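Local coordinates for PbSGBP-B lipoprotein (Prevotella bryantii B14, PDB 6D2Y) that probably binds polysaccharide at the bacterial cell surface as a lipoprotein of a polysaccharide utilization locus, and holds a magnesium ion, at residues 220-224 with 299-305; 233-237 with 293-299; 283-287 with 340-344; 288-293 with 347-351; 332-336 with 361-365. All blocks are in the same frame, centred on the assembly; numbering follows the deposited sequence.

Contact 1. Residues 220-224 with 299-305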
# COMPACT_ATOMS: atom_id res chain seq x y z
N ARG A 220 -7.49 -11.60 6.43
CA ARG A 220 -8.79 -11.08 6.03
C ARG A 220 -8.95 -11.16 4.52
O ARG A 220 -8.01 -10.87 3.76
CB ARG A 220 -8.97 -9.64 6.51
CG ARG A 220 -8.62 -9.42 7.98
CD ARG A 220 -8.64 -7.95 8.36
NE ARG A 220 -7.53 -7.20 7.78
CZ ARG A 220 -7.52 -5.88 7.63
NH1 ARG A 220 -8.58 -5.17 7.99
NH2 ARG A 220 -6.47 -5.27 7.10
N GLY A 221 -10.14 -11.56 4.07
CA GLY A 221 -10.39 -11.73 2.65
C GLY A 221 -9.52 -12.79 2.02
O GLY A 221 -9.22 -12.72 0.83
N MSE A 222 -9.11 -13.77 2.82
CA MSE A 222 -8.24 -14.85 2.39
C MSE A 222 -8.81 -15.70 1.24
O MSE A 222 -9.91 -16.25 1.34
CB MSE A 222 -7.91 -15.73 3.61
CG MSE A 222 -6.80 -16.67 3.31
SE MSE A 222 -5.11 -15.71 3.32
CE MSE A 222 -4.72 -16.06 1.49
N LEU A 223 -8.09 -15.79 0.12
CA LEU A 223 -8.52 -16.58 -1.03
C LEU A 223 -7.67 -17.82 -1.27
O LEU A 223 -8.22 -18.92 -1.45
CB LEU A 223 -8.54 -15.72 -2.31
CG LEU A 223 -9.27 -14.38 -2.23
CD1 LEU A 223 -8.55 -13.33 -3.06
CD2 LEU A 223 -10.71 -14.53 -2.68
N PHE A 224 -6.35 -17.68 -1.28
CA PHE A 224 -5.44 -18.81 -1.47
C PHE A 224 -4.29 -18.66 -0.47
O PHE A 224 -3.39 -17.84 -0.69
CB PHE A 224 -4.89 -18.89 -2.89
CG PHE A 224 -5.94 -18.89 -3.96
CD1 PHE A 224 -6.42 -17.70 -4.48
CD2 PHE A 224 -6.41 -20.08 -4.48
CE1 PHE A 224 -7.37 -17.70 -5.48
CE2 PHE A 224 -7.36 -20.08 -5.48
CZ PHE A 224 -7.84 -18.89 -5.98
N LEU A 299 -14.72 -17.16 -6.38
CA LEU A 299 -13.89 -16.45 -5.41
C LEU A 299 -14.67 -15.35 -4.70
O LEU A 299 -14.35 -15.02 -3.55
CB LEU A 299 -12.66 -15.87 -6.11
CG LEU A 299 -11.68 -16.92 -6.65
CD1 LEU A 299 -10.52 -16.25 -7.35
CD2 LEU A 299 -11.19 -17.81 -5.52
N CYS A 300 -15.69 -14.79 -5.35
CA CYS A 300 -16.50 -13.77 -4.71
C CYS A 300 -17.38 -14.33 -3.59
O CYS A 300 -17.91 -13.56 -2.79
CB CYS A 300 -17.38 -13.06 -5.75
SG CYS A 300 -18.39 -14.18 -6.74
N ASP A 301 -17.54 -15.65 -3.53
CA ASP A 301 -18.22 -16.29 -2.42
C ASP A 301 -17.27 -16.71 -1.31
O ASP A 301 -17.71 -16.96 -0.19
CB ASP A 301 -19.01 -17.51 -2.90
CG ASP A 301 -20.20 -17.14 -3.75
OD1 ASP A 301 -20.81 -16.07 -3.50
OD2 ASP A 301 -20.54 -17.91 -4.67
N VAL A 302 -15.97 -16.80 -1.61
CA VAL A 302 -14.98 -17.17 -0.60
C VAL A 302 -14.59 -15.95 0.22
O VAL A 302 -14.41 -16.04 1.45
CB VAL A 302 -13.77 -17.83 -1.27
CG1 VAL A 302 -12.65 -18.05 -0.26
CG2 VAL A 302 -14.18 -19.15 -1.91
N ALA A 303 -14.44 -14.79 -0.42
CA ALA A 303 -14.14 -13.54 0.26
C ALA A 303 -15.08 -12.45 -0.25
O ALA A 303 -15.62 -12.53 -1.36
CB ALA A 303 -12.68 -13.12 0.05
N ASP A 304 -15.27 -11.43 0.58
CA ASP A 304 -16.22 -10.37 0.27
C ASP A 304 -15.57 -9.32 -0.63
O ASP A 304 -14.61 -8.65 -0.22
CB ASP A 304 -16.74 -9.72 1.55
CG ASP A 304 -17.90 -8.78 1.29
OD1 ASP A 304 -19.06 -9.20 1.46
OD2 ASP A 304 -17.64 -7.61 0.92
N PHE A 305 -16.09 -9.18 -1.84
CA PHE A 305 -15.59 -8.21 -2.81
C PHE A 305 -16.48 -6.99 -2.94
O PHE A 305 -16.27 -6.17 -3.85
CB PHE A 305 -15.42 -8.87 -4.18
CG PHE A 305 -14.18 -9.73 -4.29
CD1 PHE A 305 -14.20 -11.05 -3.90
CD2 PHE A 305 -13.01 -9.20 -4.81
CE1 PHE A 305 -13.08 -11.84 -4.02
CE2 PHE A 305 -11.88 -9.99 -4.93
CZ PHE A 305 -11.91 -11.31 -4.53
O HOH W 1 -12.10 -15.11 2.90

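Contact 2. Residues 233-237 with 293-299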
# COMPACT_ATOMS: atom_id res chain seq x y z
N THR A 233 -16.85 -24.63 0.47
CA THR A 233 -16.85 -25.99 -0.04
C THR A 233 -15.90 -26.92 0.70
O THR A 233 -15.77 -28.09 0.31
CB THR A 233 -16.50 -26.00 -1.54
OG1 THR A 233 -15.17 -25.51 -1.74
CG2 THR A 233 -17.48 -25.13 -2.31
N ASN A 234 -15.24 -26.44 1.76
CA ASN A 234 -14.31 -27.26 2.54
C ASN A 234 -13.18 -27.81 1.66
O ASN A 234 -12.76 -28.96 1.81
CB ASN A 234 -15.04 -28.38 3.27
CG ASN A 234 -14.19 -29.02 4.36
OD1 ASN A 234 -13.20 -28.44 4.81
ND2 ASN A 234 -14.58 -30.22 4.79
N GLU A 235 -12.70 -26.99 0.74
CA GLU A 235 -11.62 -27.37 -0.16
C GLU A 235 -10.45 -26.41 0.01
O GLU A 235 -10.64 -25.22 0.23
CB GLU A 235 -12.07 -27.36 -1.63
CG GLU A 235 -13.01 -28.49 -2.01
CD GLU A 235 -13.54 -28.35 -3.42
OE1 GLU A 235 -14.18 -27.33 -3.72
OE2 GLU A 235 -13.30 -29.27 -4.24
N VAL A 236 -9.24 -26.96 -0.09
CA VAL A 236 -8.03 -26.15 -0.14
C VAL A 236 -7.82 -25.78 -1.60
O VAL A 236 -7.40 -26.61 -2.41
CB VAL A 236 -6.82 -26.88 0.45
CG1 VAL A 236 -5.64 -25.93 0.58
CG2 VAL A 236 -7.18 -27.48 1.80
N LEU A 237 -8.12 -24.53 -1.94
CA LEU A 237 -8.07 -24.10 -3.33
C LEU A 237 -6.63 -24.09 -3.85
O LEU A 237 -5.69 -23.75 -3.12
CB LEU A 237 -8.68 -22.71 -3.48
CG LEU A 237 -10.08 -22.52 -2.91
CD1 LEU A 237 -10.57 -21.10 -3.17
CD2 LEU A 237 -11.04 -23.54 -3.51
N TYR A 293 -21.30 -25.13 -8.13
CA TYR A 293 -20.12 -24.67 -7.40
C TYR A 293 -19.97 -25.38 -6.06
O TYR A 293 -19.40 -24.83 -5.12
CB TYR A 293 -20.14 -23.15 -7.21
CG TYR A 293 -20.16 -22.38 -8.52
CD1 TYR A 293 -19.04 -22.34 -9.34
CD2 TYR A 293 -21.30 -21.71 -8.93
CE1 TYR A 293 -19.05 -21.65 -10.53
CE2 TYR A 293 -21.33 -21.01 -10.12
CZ TYR A 293 -20.20 -20.98 -10.92
OH TYR A 293 -20.23 -20.29 -12.11
N ALA A 294 -20.50 -26.60 -5.96
CA ALA A 294 -20.22 -27.44 -4.81
C ALA A 294 -18.75 -27.81 -4.72
O ALA A 294 -18.26 -28.14 -3.63
CB ALA A 294 -21.08 -28.70 -4.85
N SER A 295 -18.04 -27.77 -5.85
CA SER A 295 -16.59 -27.92 -5.90
C SER A 295 -16.02 -26.76 -6.68
O SER A 295 -16.56 -26.37 -7.72
CB SER A 295 -16.19 -29.26 -6.54
OG SER A 295 -14.79 -29.45 -6.49
N HIS A 296 -14.92 -26.19 -6.17
CA HIS A 296 -14.28 -25.00 -6.73
C HIS A 296 -15.25 -23.83 -6.74
O HIS A 296 -15.77 -23.46 -7.80
CB HIS A 296 -13.75 -25.26 -8.14
CG HIS A 296 -12.76 -26.38 -8.22
ND1 HIS A 296 -12.39 -26.96 -9.41
CD2 HIS A 296 -12.05 -27.01 -7.25
CE1 HIS A 296 -11.51 -27.91 -9.18
NE2 HIS A 296 -11.28 -27.96 -7.88
N PRO A 297 -15.51 -23.20 -5.59
CA PRO A 297 -16.48 -22.11 -5.55
C PRO A 297 -15.97 -20.86 -6.23
O PRO A 297 -14.77 -20.70 -6.50
CB PRO A 297 -16.68 -21.87 -4.05
CG PRO A 297 -15.36 -22.26 -3.45
CD PRO A 297 -14.84 -23.40 -4.29
N ARG A 298 -16.90 -19.96 -6.52
CA ARG A 298 -16.53 -18.64 -7.02
C ARG A 298 -15.76 -17.88 -5.95
O ARG A 298 -16.08 -17.95 -4.76
CB ARG A 298 -17.78 -17.86 -7.44
CG ARG A 298 -18.38 -18.33 -8.76
CD ARG A 298 -19.89 -18.11 -8.82
NE ARG A 298 -20.26 -16.70 -8.70
CZ ARG A 298 -21.06 -16.22 -7.75
NH1 ARG A 298 -21.57 -17.03 -6.84
NH2 ARG A 298 -21.34 -14.93 -7.72
N LEU A 299 -14.72 -17.16 -6.38
CA LEU A 299 -13.89 -16.45 -5.41
C LEU A 299 -14.67 -15.35 -4.70
O LEU A 299 -14.35 -15.02 -3.55
CB LEU A 299 -12.66 -15.87 -6.11
CG LEU A 299 -11.68 -16.92 -6.65
CD1 LEU A 299 -10.52 -16.25 -7.35
CD2 LEU A 299 -11.19 -17.81 -5.52

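Contact 3. Residues 283-287 with 340-344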
# COMPACT_ATOMS: atom_id res chain seq x y z
N TRP A 283 -10.16 -21.48 -12.12
CA TRP A 283 -11.46 -21.28 -12.76
C TRP A 283 -12.52 -21.92 -11.88
O TRP A 283 -12.41 -23.10 -11.52
CB TRP A 283 -11.47 -21.87 -14.17
CG TRP A 283 -10.34 -21.37 -15.03
CD1 TRP A 283 -9.63 -20.22 -14.86
CD2 TRP A 283 -9.81 -22.00 -16.20
NE1 TRP A 283 -8.68 -20.10 -15.85
CE2 TRP A 283 -8.77 -21.18 -16.69
CE3 TRP A 283 -10.11 -23.18 -16.89
CZ2 TRP A 283 -8.03 -21.50 -17.82
CZ3 TRP A 283 -9.37 -23.50 -18.02
CH2 TRP A 283 -8.35 -22.66 -18.47
N ALA A 284 -13.54 -21.14 -11.52
CA ALA A 284 -14.61 -21.65 -10.67
C ALA A 284 -15.41 -22.72 -11.40
O ALA A 284 -15.60 -22.66 -12.62
CB ALA A 284 -15.53 -20.51 -10.23
N GLY A 285 -15.88 -23.70 -10.65
CA GLY A 285 -16.63 -24.82 -11.19
C GLY A 285 -15.79 -26.08 -11.27
O GLY A 285 -14.57 -26.07 -11.12
N ASN A 286 -16.48 -27.19 -11.52
CA ASN A 286 -15.81 -28.48 -11.65
C ASN A 286 -16.69 -29.43 -12.48
O ASN A 286 -17.09 -30.50 -12.04
CB ASN A 286 -15.50 -29.06 -10.27
CG ASN A 286 -14.49 -30.20 -10.33
OD1 ASN A 286 -13.69 -30.30 -11.26
ND2 ASN A 286 -14.53 -31.07 -9.33
N TRP A 287 -16.98 -29.02 -13.72
CA TRP A 287 -17.66 -29.86 -14.71
C TRP A 287 -19.04 -30.31 -14.24
O TRP A 287 -19.48 -31.42 -14.57
CB TRP A 287 -16.81 -31.07 -15.09
CG TRP A 287 -15.39 -30.75 -15.45
CD1 TRP A 287 -14.33 -30.69 -14.60
CD2 TRP A 287 -14.88 -30.46 -16.75
NE1 TRP A 287 -13.18 -30.37 -15.29
CE2 TRP A 287 -13.50 -30.23 -16.62
CE3 TRP A 287 -15.46 -30.38 -18.02
CZ2 TRP A 287 -12.68 -29.91 -17.70
CZ3 TRP A 287 -14.65 -30.06 -19.10
CH2 TRP A 287 -13.28 -29.84 -18.93
N ILE A 340 -15.05 -17.21 -18.07
CA ILE A 340 -14.21 -18.37 -17.86
C ILE A 340 -14.82 -19.22 -16.75
O ILE A 340 -15.37 -18.69 -15.78
CB ILE A 340 -12.75 -17.96 -17.52
CG1 ILE A 340 -11.87 -19.19 -17.33
CG2 ILE A 340 -12.71 -17.07 -16.29
CD1 ILE A 340 -11.75 -20.05 -18.57
N SER A 341 -14.73 -20.53 -16.91
CA SER A 341 -15.18 -21.48 -15.90
C SER A 341 -14.53 -22.82 -16.18
O SER A 341 -14.08 -23.08 -17.30
CB SER A 341 -16.71 -21.61 -15.88
OG SER A 341 -17.19 -22.12 -17.11
N LEU A 342 -14.48 -23.67 -15.16
CA LEU A 342 -13.92 -25.01 -15.31
C LEU A 342 -15.05 -25.96 -15.67
O LEU A 342 -15.77 -26.45 -14.80
CB LEU A 342 -13.21 -25.46 -14.04
CG LEU A 342 -12.54 -26.83 -14.16
CD1 LEU A 342 -11.34 -26.76 -15.10
CD2 LEU A 342 -12.14 -27.38 -12.81
N GLY A 343 -15.21 -26.22 -16.97
CA GLY A 343 -16.26 -27.10 -17.43
C GLY A 343 -16.49 -26.92 -18.91
O GLY A 343 -15.65 -26.37 -19.63
N ASN A 344 -17.65 -27.39 -19.36
CA ASN A 344 -18.05 -27.25 -20.75
C ASN A 344 -18.75 -25.92 -20.97
O ASN A 344 -19.41 -25.38 -20.08
CB ASN A 344 -18.98 -28.40 -21.17
CG ASN A 344 -18.24 -29.72 -21.33
OD1 ASN A 344 -17.36 -29.84 -22.19
ND2 ASN A 344 -18.60 -30.70 -20.52

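Contact 4. Residues 288-293 with 347-351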
# COMPACT_ATOMS: atom_id res chain seq x y z
N ALA A 288 -19.74 -29.48 -13.48
CA ALA A 288 -21.09 -29.79 -13.02
C ALA A 288 -22.11 -29.17 -13.96
O ALA A 288 -21.93 -28.06 -14.46
CB ALA A 288 -21.32 -29.29 -11.60
N ASN A 289 -23.21 -29.91 -14.20
CA ASN A 289 -24.27 -29.47 -15.09
C ASN A 289 -25.61 -29.88 -14.48
O ASN A 289 -26.00 -31.05 -14.58
CB ASN A 289 -24.10 -30.06 -16.49
CG ASN A 289 -25.14 -29.55 -17.48
OD1 ASN A 289 -25.78 -28.53 -17.24
ND2 ASN A 289 -25.31 -30.26 -18.59
N PRO A 290 -26.33 -28.94 -13.85
CA PRO A 290 -25.99 -27.52 -13.69
C PRO A 290 -24.81 -27.29 -12.76
O PRO A 290 -24.53 -28.13 -11.90
CB PRO A 290 -27.27 -26.91 -13.10
CG PRO A 290 -28.34 -27.94 -13.30
CD PRO A 290 -27.64 -29.25 -13.24
N GLU A 291 -24.13 -26.16 -12.93
CA GLU A 291 -22.94 -25.84 -12.14
C GLU A 291 -23.38 -25.31 -10.78
O GLU A 291 -23.82 -24.16 -10.66
CB GLU A 291 -22.06 -24.83 -12.87
CG GLU A 291 -20.76 -24.51 -12.15
CD GLU A 291 -20.00 -25.76 -11.72
OE1 GLU A 291 -20.15 -26.17 -10.55
OE2 GLU A 291 -19.26 -26.32 -12.56
N THR A 292 -23.27 -26.14 -9.75
CA THR A 292 -23.65 -25.77 -8.40
C THR A 292 -22.54 -25.09 -7.62
O THR A 292 -22.80 -24.53 -6.55
CB THR A 292 -24.12 -27.00 -7.63
OG1 THR A 292 -23.03 -27.93 -7.52
CG2 THR A 292 -25.28 -27.68 -8.35
N TYR A 293 -21.30 -25.13 -8.13
CA TYR A 293 -20.12 -24.67 -7.40
C TYR A 293 -19.97 -25.38 -6.06
O TYR A 293 -19.40 -24.83 -5.12
CB TYR A 293 -20.14 -23.15 -7.21
CG TYR A 293 -20.16 -22.38 -8.52
CD1 TYR A 293 -19.04 -22.34 -9.34
CD2 TYR A 293 -21.30 -21.71 -8.93
CE1 TYR A 293 -19.05 -21.65 -10.53
CE2 TYR A 293 -21.33 -21.01 -10.12
CZ TYR A 293 -20.20 -20.98 -10.92
OH TYR A 293 -20.23 -20.29 -12.11
N VAL A 347 -23.05 -24.55 -20.28
CA VAL A 347 -23.67 -24.92 -19.02
C VAL A 347 -24.13 -23.65 -18.30
O VAL A 347 -23.45 -22.62 -18.33
CB VAL A 347 -22.69 -25.73 -18.16
CG1 VAL A 347 -23.19 -25.88 -16.73
CG2 VAL A 347 -22.44 -27.10 -18.79
N VAL A 348 -25.30 -23.72 -17.66
CA VAL A 348 -25.79 -22.64 -16.82
C VAL A 348 -25.63 -23.05 -15.36
O VAL A 348 -25.78 -24.23 -15.01
CB VAL A 348 -27.25 -22.27 -17.15
CG1 VAL A 348 -27.39 -21.95 -18.63
CG2 VAL A 348 -28.20 -23.40 -16.75
N ASP A 349 -25.31 -22.08 -14.51
CA ASP A 349 -25.09 -22.33 -13.09
C ASP A 349 -26.34 -21.96 -12.30
O ASP A 349 -27.38 -21.60 -12.85
CB ASP A 349 -23.85 -21.57 -12.61
CG ASP A 349 -23.93 -20.06 -12.85
OD1 ASP A 349 -24.99 -19.57 -13.28
OD2 ASP A 349 -22.92 -19.38 -12.60
N VAL A 350 -26.24 -22.03 -10.97
CA VAL A 350 -27.37 -21.78 -10.08
C VAL A 350 -27.71 -20.30 -10.05
O VAL A 350 -28.64 -19.88 -9.36
CB VAL A 350 -27.09 -22.31 -8.66
CG1 VAL A 350 -26.74 -23.79 -8.71
CG2 VAL A 350 -25.95 -21.52 -8.03
N ASN A 351 -26.94 -19.49 -10.79
CA ASN A 351 -27.17 -18.05 -10.87
C ASN A 351 -27.72 -17.62 -12.22
O ASN A 351 -27.87 -16.42 -12.47
CB ASN A 351 -25.88 -17.30 -10.55
CG ASN A 351 -25.29 -17.69 -9.21
OD1 ASN A 351 -26.01 -18.04 -8.28
ND2 ASN A 351 -23.96 -17.63 -9.11

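Contact 5. Residues 332-336 with 361-365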
# COMPACT_ATOMS: atom_id res chain seq x y z
N ILE A 332 -2.65 -9.89 -13.74
CA ILE A 332 -3.54 -10.52 -12.77
C ILE A 332 -4.97 -10.22 -13.21
O ILE A 332 -5.43 -9.08 -13.12
CB ILE A 332 -3.27 -10.02 -11.35
CG1 ILE A 332 -1.78 -10.16 -11.02
CG2 ILE A 332 -4.11 -10.77 -10.34
CD1 ILE A 332 -1.34 -9.36 -9.81
N ILE A 333 -5.67 -11.24 -13.71
CA ILE A 333 -6.96 -11.06 -14.37
C ILE A 333 -8.04 -11.77 -13.56
O ILE A 333 -7.99 -12.99 -13.38
CB ILE A 333 -6.95 -11.59 -15.81
CG1 ILE A 333 -5.64 -11.24 -16.53
CG2 ILE A 333 -8.13 -11.05 -16.59
CD1 ILE A 333 -4.70 -12.41 -16.69
N PHE A 334 -9.01 -10.99 -13.08
CA PHE A 334 -10.23 -11.54 -12.51
C PHE A 334 -11.27 -11.72 -13.60
O PHE A 334 -11.30 -10.97 -14.58
CB PHE A 334 -10.78 -10.62 -11.41
CG PHE A 334 -10.13 -10.81 -10.07
CD1 PHE A 334 -10.45 -11.90 -9.28
CD2 PHE A 334 -9.21 -9.88 -9.60
CE1 PHE A 334 -9.86 -12.07 -8.04
CE2 PHE A 334 -8.62 -10.05 -8.36
CZ PHE A 334 -8.94 -11.15 -7.58
N GLY A 335 -12.12 -12.72 -13.44
CA GLY A 335 -13.10 -13.04 -14.46
C GLY A 335 -14.39 -13.55 -13.86
O GLY A 335 -14.41 -14.16 -12.79
N SER A 336 -15.48 -13.28 -14.57
CA SER A 336 -16.81 -13.76 -14.24
C SER A 336 -17.04 -15.14 -14.85
O SER A 336 -16.31 -15.56 -15.75
CB SER A 336 -17.86 -12.78 -14.76
OG SER A 336 -17.90 -12.77 -16.18
N THR A 361 -8.89 -17.40 -24.17
CA THR A 361 -9.11 -16.20 -24.95
C THR A 361 -9.79 -15.09 -24.17
O THR A 361 -9.82 -13.95 -24.63
CB THR A 361 -9.96 -16.52 -26.19
OG1 THR A 361 -11.26 -16.94 -25.78
CG2 THR A 361 -9.31 -17.63 -27.01
N TRP A 362 -10.33 -15.40 -22.98
CA TRP A 362 -11.17 -14.44 -22.28
C TRP A 362 -10.36 -13.26 -21.74
O TRP A 362 -10.91 -12.16 -21.59
CB TRP A 362 -11.91 -15.13 -21.14
CG TRP A 362 -11.02 -15.58 -20.02
CD1 TRP A 362 -10.27 -16.71 -19.98
CD2 TRP A 362 -10.79 -14.89 -18.79
NE1 TRP A 362 -9.58 -16.78 -18.79
CE2 TRP A 362 -9.88 -15.67 -18.04
CE3 TRP A 362 -11.26 -13.69 -18.24
CZ2 TRP A 362 -9.44 -15.29 -16.78
CZ3 TRP A 362 -10.81 -13.32 -16.99
CH2 TRP A 362 -9.91 -14.12 -16.27
N PHE A 363 -9.08 -13.45 -21.45
CA PHE A 363 -8.25 -12.36 -20.95
C PHE A 363 -7.52 -11.61 -22.06
O PHE A 363 -6.78 -10.67 -21.77
CB PHE A 363 -7.24 -12.88 -19.92
CG PHE A 363 -6.33 -13.97 -20.43
CD1 PHE A 363 -5.14 -13.66 -21.06
CD2 PHE A 363 -6.67 -15.30 -20.26
CE1 PHE A 363 -4.31 -14.66 -21.53
CE2 PHE A 363 -5.84 -16.30 -20.73
CZ PHE A 363 -4.66 -15.98 -21.36
N HIS A 364 -7.73 -11.98 -23.32
CA HIS A 364 -7.18 -11.24 -24.45
C HIS A 364 -8.17 -11.24 -25.61
O HIS A 364 -7.83 -11.54 -26.76
CB HIS A 364 -5.81 -11.78 -24.86
CG HIS A 364 -5.84 -13.14 -25.47
ND1 HIS A 364 -5.77 -13.35 -26.83
CD2 HIS A 364 -5.91 -14.37 -24.91
CE1 HIS A 364 -5.81 -14.65 -27.08
NE2 HIS A 364 -5.90 -15.29 -25.93
N ALA A 365 -9.41 -10.86 -25.32
CA ALA A 365 -10.49 -10.88 -26.29
C ALA A 365 -10.71 -9.53 -26.97
O ALA A 365 -11.69 -9.37 -27.70
CB ALA A 365 -11.79 -11.35 -25.63

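Contact 1. Residues 220-224 with 299-305
Leu223 carries this contact through one methyl, CD2, which sits among three groups of 299-305. Its CG lies opposite the carbonyl carbon and beside the backbone N (chi1 -50°), and from there CD2 comes 3.6 Å from Ala303 CB and 3.8 Å from Phe305 CE1. The Phe305 ring takes the methyl at its edge, near the ring plane, the two side chains arriving from opposite directions. The Leu299 carbonyl O also touches CD2, although that oxygen is occupied as acceptor for Ala303 N and, weakly, Val302 N in the short helical turn. Next along the strand, Phe224 crosses Leu299 at about a right angle, and its CZ reaches Leu299 CD2 at 3.5 Å. Val302 turns CG1 away from its own N (chi1 172°) and lays it 3.6 Å from Met222 O, while Ala303 CB rests against Gly221 O. One water donates to both Met222 O and Val302 O, 2.9 Å from each, and so ties the backbones together. Strand 222-224 pairs with strand 449-458, where Leu223 and Phe224 both face Ile454 in a classic beta bulge; the selenomethionine at 222 starts away from 299-305, and its side chain lies about 7 Å from the bound magnesium ion (nearest atoms). The direct contacts are thus apolar or methyl-to-carbonyl, with polar linkage between the backbones supplied by the water.

Contact 2. Residues 233-237 with 293-299
Glu235 grips Ser295 and His296 with its two carboxylate oxygens, joining two irregular loops of the beta-sandwich domain, one following strand 222-224 and the other leading into the short helix 299-302. OE1 accepts from two donors on different lone pairs: His296 N comes to the syn side at 2.8 Å, nearly straight at 166°, and Thr233 OG1 comes to the anti side at 2.9 Å. OE2 takes the hydroxyl of Ser295, with OG 2.7 Å away on the syn side and 16° out of the carboxylate plane. Three bonds therefore fix the rotation of the carboxylate, and such donors probably favour its ionised form. The glutamate chain runs extended beyond CG to bridge the gap. The His296 ring swings back toward the carboxylate, CD2 4.0 Å from Glu235 OE2, while its ND1 bonds to Gly285 O; Asn230 is a further partner of Thr233 OG1. Outward from this polar knot, Thr233 CG2, opposite its own carbonyl carbon, lies 3.4 Å from both Tyr293 O and Ala294 O. The threonine also leans obliquely on the Pro297 ring, touching it with both branches. Leu237 extends the apolar side: its CD1 meets Leu299 CD2 at 4.1 Å as the two leucines slide past each other in opposite directions. Its other methyl, CD2, rests 3.9 Å from Pro297 CD.

Contact 3. Residues 283-287 with 340-344
Ile340 lays its CG1-CD1 arm across one face of the Trp283 indole, the two side chains crossing at about a right angle. With CG1 set opposite the backbone N, that carbon stands 3.4 Å from the centroid of the five-membered ring, a CH-pi contact only 7° off the normal; CD1 covers the middle of the same indole. Trp283 NE1 bonds to Asn425 OD1, which helps hold the ring. Ser341 follows with CB against Ala284 O, its hydroxyl bonded to Gly357 N. Leu342 is gripped by both backbone ends: its N gives a 3.0 Å bond to Ala284 O, at 174°, and its O accepts from Trp287 N at the same length. Its side chain lies between the two tryptophans, with CD2 3.2 Å from Gly285 O and CG 3.8 Å from Trp287 NE1. Gly343 then slips beneath the second indole, CA 3.8 Å from the centroid of its six-membered ring and 25° off the normal. Asn344 ends the run beside that ring's CE3. Two loops beyond strands 279-282 and 330-335 are thus clasped by two straight backbone bonds, while the indole faces are met mainly by aliphatic carbons.

Contact 4. Residues 288-293 with 347-351
Asp349 faces Glu291 and Tyr293 where two outer loops of the beta-sandwich domain meet in a single beta bridge, Glu291 with Asp349. Followed outward, Asp349 CB touches Glu291 O at 3.2 Å and Glu291 CB at 3.7 Å. Its CG sits between the backbone N and the carbonyl carbon (chi1 57°), which turns the carboxylate toward the end of the tyrosine. OD2 accepts the Tyr293 hydroxyl on its anti lone pair, with OH 2.9 Å away; it lies in the plane of the ring, at the edge, though ring and carboxylate planes are 63° apart. OD1 serves its own loop: it takes Asn351 N from above the carboxylate plane, making an Asx turn, and also accepts from Val353 N. On the bridge itself Glu291 N donates to Val348 O at 3.3 Å, and Val350 N to Glu291 O along a bent path of 136°. The Glu291 side chain bends back into its own loop, OE1 receiving Tyr293 N on the anti lone pair and CG lying over one face of the Tyr293 ring. Apolar groups flank the bridge: Val350 CG1 lies 3.7 Å from Thr292 CA, and Pro290, preceded by a cis peptide, rests on Val348 O. At the other end Val347 CG1 meets Ala288 O at 3.4 Å.

Contact 5. Residues 332-336 with 361-365
Phe334 O lies in the plane of the Trp362 indole, at the ring edge, 3.4 Å from CZ3; the same carbonyl oxygen accepts a hydrogen bond from Trp369 NE1, so one indole N-H and the edge of another indole both meet this oxygen. Trp362 brings its six-membered end against strand 330-335. Its CG is wedged between the backbone N and the carbonyl carbon (chi1 69°), and the indole reaches across to the strand, where CZ3 also comes 3.4 Å from Gly335 CA. Lack of a side chain at Gly335 lets the ring corner come that close to the main chain. Ile333 supplies the aliphatic neighbour: CG2, placed opposite its own backbone N, touches Trp362 CZ3 at 3.5 Å and CH2 at 3.6 Å, approaching the ring obliquely. The same methyl lies 3.9 Å from Phe363 CB, so it occupies the corner between two successive aromatic residues. Phe363 CB in turn lies over the centre of one indole face, so the indole has its own neighbour over one face and the strand at its six-membered end. On the strand's other side Phe334 points away from this loop and meets Phe421 edge-to-face. An aromatic loop thus covers one side of an inner strand of the sheet 279-282, 423-428, 330-335 and 372-374 of this beta-sandwich domain.

All five contacts belong to the glycan-binding domain. Contacts 1, 3 and 5 are buried; contacts 2 and 4 are only partly so, and contact 4 has the most exposed residues. Contact 1 lies nearest the magnesium site and contact 5 on a different sheet, yet Phe305 and Leu299 pack against Phe334. Both rely chiefly on apolar and aromatic side chains. Contacts 2, 3 and 4 draw together successive parts of the loop after strand 279-282: contact 2 uses a carboxylate, contact 3 backbone bonds and indoles, contact 4 a bridge and a tyrosine-aspartate bond. Leu299 joins contacts 1 and 2, Tyr293 joins 2 and 4, and Glu291 OE2 reaches Asn286 N between 4 and 3.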